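Local coordinates for protein acetate kinase (Entamoeba histolytica, PDB 4H0O) that is a pyrophosphate-dependent acetate kinase of the actin-like ASKHA superfamily, interconverting acetate and acetyl phosphate, at residues Ser176-Tyr188 against Ser226-Gly238. Numbering follows the deposited sequence.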
# COMPACT_ATOMS: atom_id res chain seq x y z
N SER B 176 3.19 -3.27 -18.58
CA SER B 176 3.07 -4.69 -18.93
C SER B 176 4.27 -5.52 -18.48
O SER B 176 4.18 -6.74 -18.36
CB SER B 176 2.84 -4.86 -20.43
OG SER B 176 1.50 -4.57 -20.77
N GLN B 177 5.40 -4.85 -18.23
CA GLN B 177 6.59 -5.54 -17.76
C GLN B 177 6.51 -5.82 -16.27
O GLN B 177 7.21 -6.69 -15.75
CB GLN B 177 7.84 -4.70 -18.04
CG GLN B 177 8.14 -4.47 -19.52
CD GLN B 177 9.26 -3.45 -19.74
OE1 GLN B 177 9.79 -2.88 -18.79
NE2 GLN B 177 9.61 -3.23 -21.00
N TYR B 178 5.65 -5.08 -15.57
CA TYR B 178 5.59 -5.14 -14.12
C TYR B 178 4.18 -5.38 -13.58
O TYR B 178 3.74 -4.72 -12.64
CB TYR B 178 6.19 -3.86 -13.52
CG TYR B 178 7.61 -3.61 -13.97
CD1 TYR B 178 8.61 -4.54 -13.72
CD2 TYR B 178 7.96 -2.44 -14.64
CE1 TYR B 178 9.91 -4.33 -14.13
CE2 TYR B 178 9.26 -2.22 -15.05
CZ TYR B 178 10.23 -3.16 -14.79
OH TYR B 178 11.53 -2.95 -15.19
N LEU B 179 3.48 -6.33 -14.19
CA LEU B 179 2.18 -6.72 -13.70
C LEU B 179 2.31 -7.43 -12.35
O LEU B 179 3.35 -8.02 -12.04
CB LEU B 179 1.47 -7.63 -14.71
CG LEU B 179 1.03 -6.95 -16.01
CD1 LEU B 179 0.34 -7.94 -16.94
CD2 LEU B 179 0.11 -5.77 -15.72
N LYS B 180 1.26 -7.35 -11.54
CA LYS B 180 1.24 -8.04 -10.26
C LYS B 180 1.11 -9.54 -10.48
O LYS B 180 0.38 -9.98 -11.38
CB LYS B 180 0.09 -7.52 -9.39
CG LYS B 180 -0.11 -8.29 -8.10
CD LYS B 180 -1.23 -7.69 -7.25
CE LYS B 180 -0.94 -6.24 -6.89
NZ LYS B 180 -1.97 -5.69 -5.96
N PHE B 181 1.82 -10.33 -9.68
CA PHE B 181 1.68 -11.78 -9.72
C PHE B 181 0.99 -12.31 -8.46
O PHE B 181 -0.11 -12.86 -8.53
CB PHE B 181 3.05 -12.45 -9.91
CG PHE B 181 3.56 -12.41 -11.32
CD1 PHE B 181 3.06 -13.28 -12.28
CD2 PHE B 181 4.55 -11.51 -11.69
CE1 PHE B 181 3.53 -13.25 -13.59
CE2 PHE B 181 5.03 -11.47 -12.99
CZ PHE B 181 4.52 -12.34 -13.94
N GLY B 182 1.64 -12.13 -7.31
CA GLY B 182 1.12 -12.66 -6.07
C GLY B 182 1.74 -14.01 -5.77
O GLY B 182 2.05 -14.76 -6.70
N PHE B 183 1.94 -14.32 -4.50
CA PHE B 183 2.64 -15.55 -4.13
C PHE B 183 1.91 -16.26 -2.99
O PHE B 183 0.79 -15.87 -2.64
CB PHE B 183 4.10 -15.25 -3.78
CG PHE B 183 4.86 -14.58 -4.90
CD1 PHE B 183 4.79 -13.21 -5.09
CD2 PHE B 183 5.65 -15.33 -5.76
CE1 PHE B 183 5.48 -12.59 -6.12
CE2 PHE B 183 6.35 -14.72 -6.79
CZ PHE B 183 6.26 -13.34 -6.97
N HIS B 184 2.53 -17.29 -2.42
CA HIS B 184 1.89 -18.14 -1.41
C HIS B 184 0.59 -18.75 -1.94
O HIS B 184 -0.30 -19.11 -1.16
CB HIS B 184 1.60 -17.35 -0.12
CG HIS B 184 2.80 -16.68 0.46
ND1 HIS B 184 2.75 -15.43 1.05
CD2 HIS B 184 4.10 -17.08 0.55
CE1 HIS B 184 3.95 -15.09 1.48
NE2 HIS B 184 4.79 -16.07 1.18
N GLY B 185 0.50 -18.88 -3.26
CA GLY B 185 -0.72 -19.35 -3.91
C GLY B 185 -1.12 -20.75 -3.50
O GLY B 185 -2.31 -21.03 -3.31
N LEU B 186 -0.14 -21.63 -3.35
CA LEU B 186 -0.38 -23.02 -2.96
C LEU B 186 -0.92 -23.12 -1.54
O LEU B 186 -1.81 -23.93 -1.26
CB LEU B 186 0.91 -23.83 -3.11
CG LEU B 186 1.44 -23.97 -4.54
CD1 LEU B 186 2.84 -24.59 -4.55
CD2 LEU B 186 0.49 -24.81 -5.37
N SER B 187 -0.38 -22.30 -0.64
CA SER B 187 -0.86 -22.22 0.73
C SER B 187 -2.33 -21.79 0.77
O SER B 187 -3.15 -22.38 1.48
CB SER B 187 0.02 -21.25 1.52
OG SER B 187 -0.49 -21.02 2.82
N TYR B 188 -2.66 -20.76 -0.01
CA TYR B 188 -4.02 -20.24 -0.07
C TYR B 188 -5.04 -21.27 -0.58
O TYR B 188 -6.07 -21.48 0.05
CB TYR B 188 -4.07 -18.97 -0.93
CG TYR B 188 -3.44 -17.77 -0.26
CD1 TYR B 188 -3.74 -17.45 1.06
CD2 TYR B 188 -2.55 -16.95 -0.94
CE1 TYR B 188 -3.17 -16.36 1.68
CE2 TYR B 188 -1.98 -15.85 -0.32
CZ TYR B 188 -2.29 -15.57 0.99
OH TYR B 188 -1.73 -14.49 1.63
N SER B 226 -8.96 -16.27 -5.84
CA SER B 226 -8.21 -15.06 -5.52
C SER B 226 -8.78 -13.88 -6.31
O SER B 226 -8.87 -13.93 -7.53
CB SER B 226 -6.73 -15.26 -5.87
OG SER B 226 -5.99 -14.08 -5.63
N PHE B 227 -9.17 -12.83 -5.59
CA PHE B 227 -9.64 -11.60 -6.23
C PHE B 227 -8.51 -10.58 -6.25
O PHE B 227 -8.22 -9.97 -7.28
CB PHE B 227 -10.86 -11.04 -5.49
CG PHE B 227 -11.51 -9.87 -6.18
CD1 PHE B 227 -12.52 -10.07 -7.11
CD2 PHE B 227 -11.11 -8.57 -5.90
CE1 PHE B 227 -13.11 -9.00 -7.75
CE2 PHE B 227 -11.70 -7.49 -6.54
CZ PHE B 227 -12.70 -7.70 -7.46
N ASP B 228 -7.86 -10.39 -5.10
CA ASP B 228 -6.66 -9.57 -5.06
C ASP B 228 -5.72 -10.08 -3.97
O ASP B 228 -6.13 -10.88 -3.12
CB ASP B 228 -6.99 -8.09 -4.84
CG ASP B 228 -5.84 -7.18 -5.24
OD1 ASP B 228 -4.95 -7.63 -5.98
OD2 ASP B 228 -5.83 -6.01 -4.81
N THR B 229 -4.48 -9.61 -3.99
CA THR B 229 -3.49 -10.09 -3.04
C THR B 229 -2.44 -9.03 -2.70
O THR B 229 -2.33 -8.01 -3.38
CB THR B 229 -2.78 -11.36 -3.55
OG1 THR B 229 -2.06 -11.97 -2.47
CG2 THR B 229 -1.83 -11.02 -4.68
N SER B 230 -1.67 -9.30 -1.65
CA SER B 230 -0.82 -8.29 -1.03
C SER B 230 0.51 -8.06 -1.74
O SER B 230 0.97 -6.92 -1.87
CB SER B 230 -0.57 -8.70 0.42
OG SER B 230 -0.25 -7.57 1.21
N MET B 231 1.16 -9.14 -2.18
CA MET B 231 2.41 -9.01 -2.92
C MET B 231 2.11 -8.50 -4.33
O MET B 231 0.96 -8.51 -4.77
CB MET B 231 3.16 -10.35 -2.96
CG MET B 231 3.79 -10.76 -1.63
SD MET B 231 4.64 -12.37 -1.68
CE MET B 231 5.46 -12.37 -0.08
N GLY B 232 3.14 -8.04 -5.03
CA GLY B 232 2.95 -7.50 -6.36
C GLY B 232 3.80 -8.22 -7.39
O GLY B 232 3.82 -9.45 -7.44
N ASN B 233 4.51 -7.45 -8.21
CA ASN B 233 5.44 -8.02 -9.18
C ASN B 233 6.58 -8.74 -8.48
O ASN B 233 7.10 -9.74 -8.97
CB ASN B 233 5.99 -6.93 -10.10
CG ASN B 233 6.80 -7.49 -11.25
OD1 ASN B 233 6.25 -7.91 -12.27
ND2 ASN B 233 8.12 -7.52 -11.09
N SER B 234 6.97 -8.22 -7.32
CA SER B 234 8.05 -8.80 -6.53
C SER B 234 7.52 -9.39 -5.23
O SER B 234 6.36 -9.18 -4.88
CB SER B 234 9.11 -7.76 -6.19
OG SER B 234 8.71 -6.96 -5.09
N THR B 235 8.37 -10.14 -4.53
CA THR B 235 7.98 -10.75 -3.26
C THR B 235 8.33 -9.84 -2.09
O THR B 235 8.38 -10.27 -0.94
CB THR B 235 8.68 -12.11 -3.07
OG1 THR B 235 10.10 -11.94 -3.09
CG2 THR B 235 8.27 -13.08 -4.16
N LEU B 236 8.57 -8.57 -2.40
CA LEU B 236 8.92 -7.57 -1.40
C LEU B 236 7.72 -6.71 -1.00
O LEU B 236 7.67 -6.13 0.08
CB LEU B 236 10.07 -6.69 -1.93
CG LEU B 236 10.54 -5.47 -1.14
CD1 LEU B 236 12.06 -5.41 -1.12
CD2 LEU B 236 9.98 -4.20 -1.74
N ALA B 237 6.73 -6.64 -1.89
CA ALA B 237 5.57 -5.77 -1.70
C ALA B 237 4.58 -6.30 -0.65
O ALA B 237 4.53 -7.50 -0.37
CB ALA B 237 4.85 -5.56 -3.02
N GLY B 238 3.81 -5.39 -0.06
CA GLY B 238 2.68 -5.77 0.77
C GLY B 238 2.86 -5.54 2.26
O GLY B 238 3.08 -4.41 2.72
O HOH W 1 0.93 -12.72 -2.40
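Phe-183 meets two side chains of the loop that follows strand 225-229. Over one face of its ring stands Thr-235, whose CG2 lies almost on the ring normal, 3.4 Å from the centroid, a CH-pi contact. Met-231 comes obliquely, its SD 3.5 Å from Phe-183 CD1, in a Met-aromatic contact. Extended beyond CG, the Met-231 chain runs on to His-184; the two side chains cross at about a right angle, with Met-231 CE 3.5 Å from His-184 CE1.

Three residues earlier, Lys-180 passes over the backbone of Met-231 and Gly-232, its CD 3.4 Å from Met-231 O. A bend at chi3 (-59°) carries NZ to a loose salt bridge with Asp-228 OD1 at 3.6 Å and a weak hydrogen bond to Thr-229 O. Phe-181 N reaches Gly-232 O at 3.1 Å from above the carbonyl plane, and Gly-182 N adds a weak second hydrogen bond. A water accepts from Phe-183 N and donates to Thr-229 OG1, which also bonds Cys-218 O.

His-184 is a predicted transition-state stabiliser, as is Arg-244. Met-231 packs on its imidazole while Ser-217 OG binds ND1 and Asp-154 OD2 the backbone N, consistent with a second-shell part in setting the imidazole.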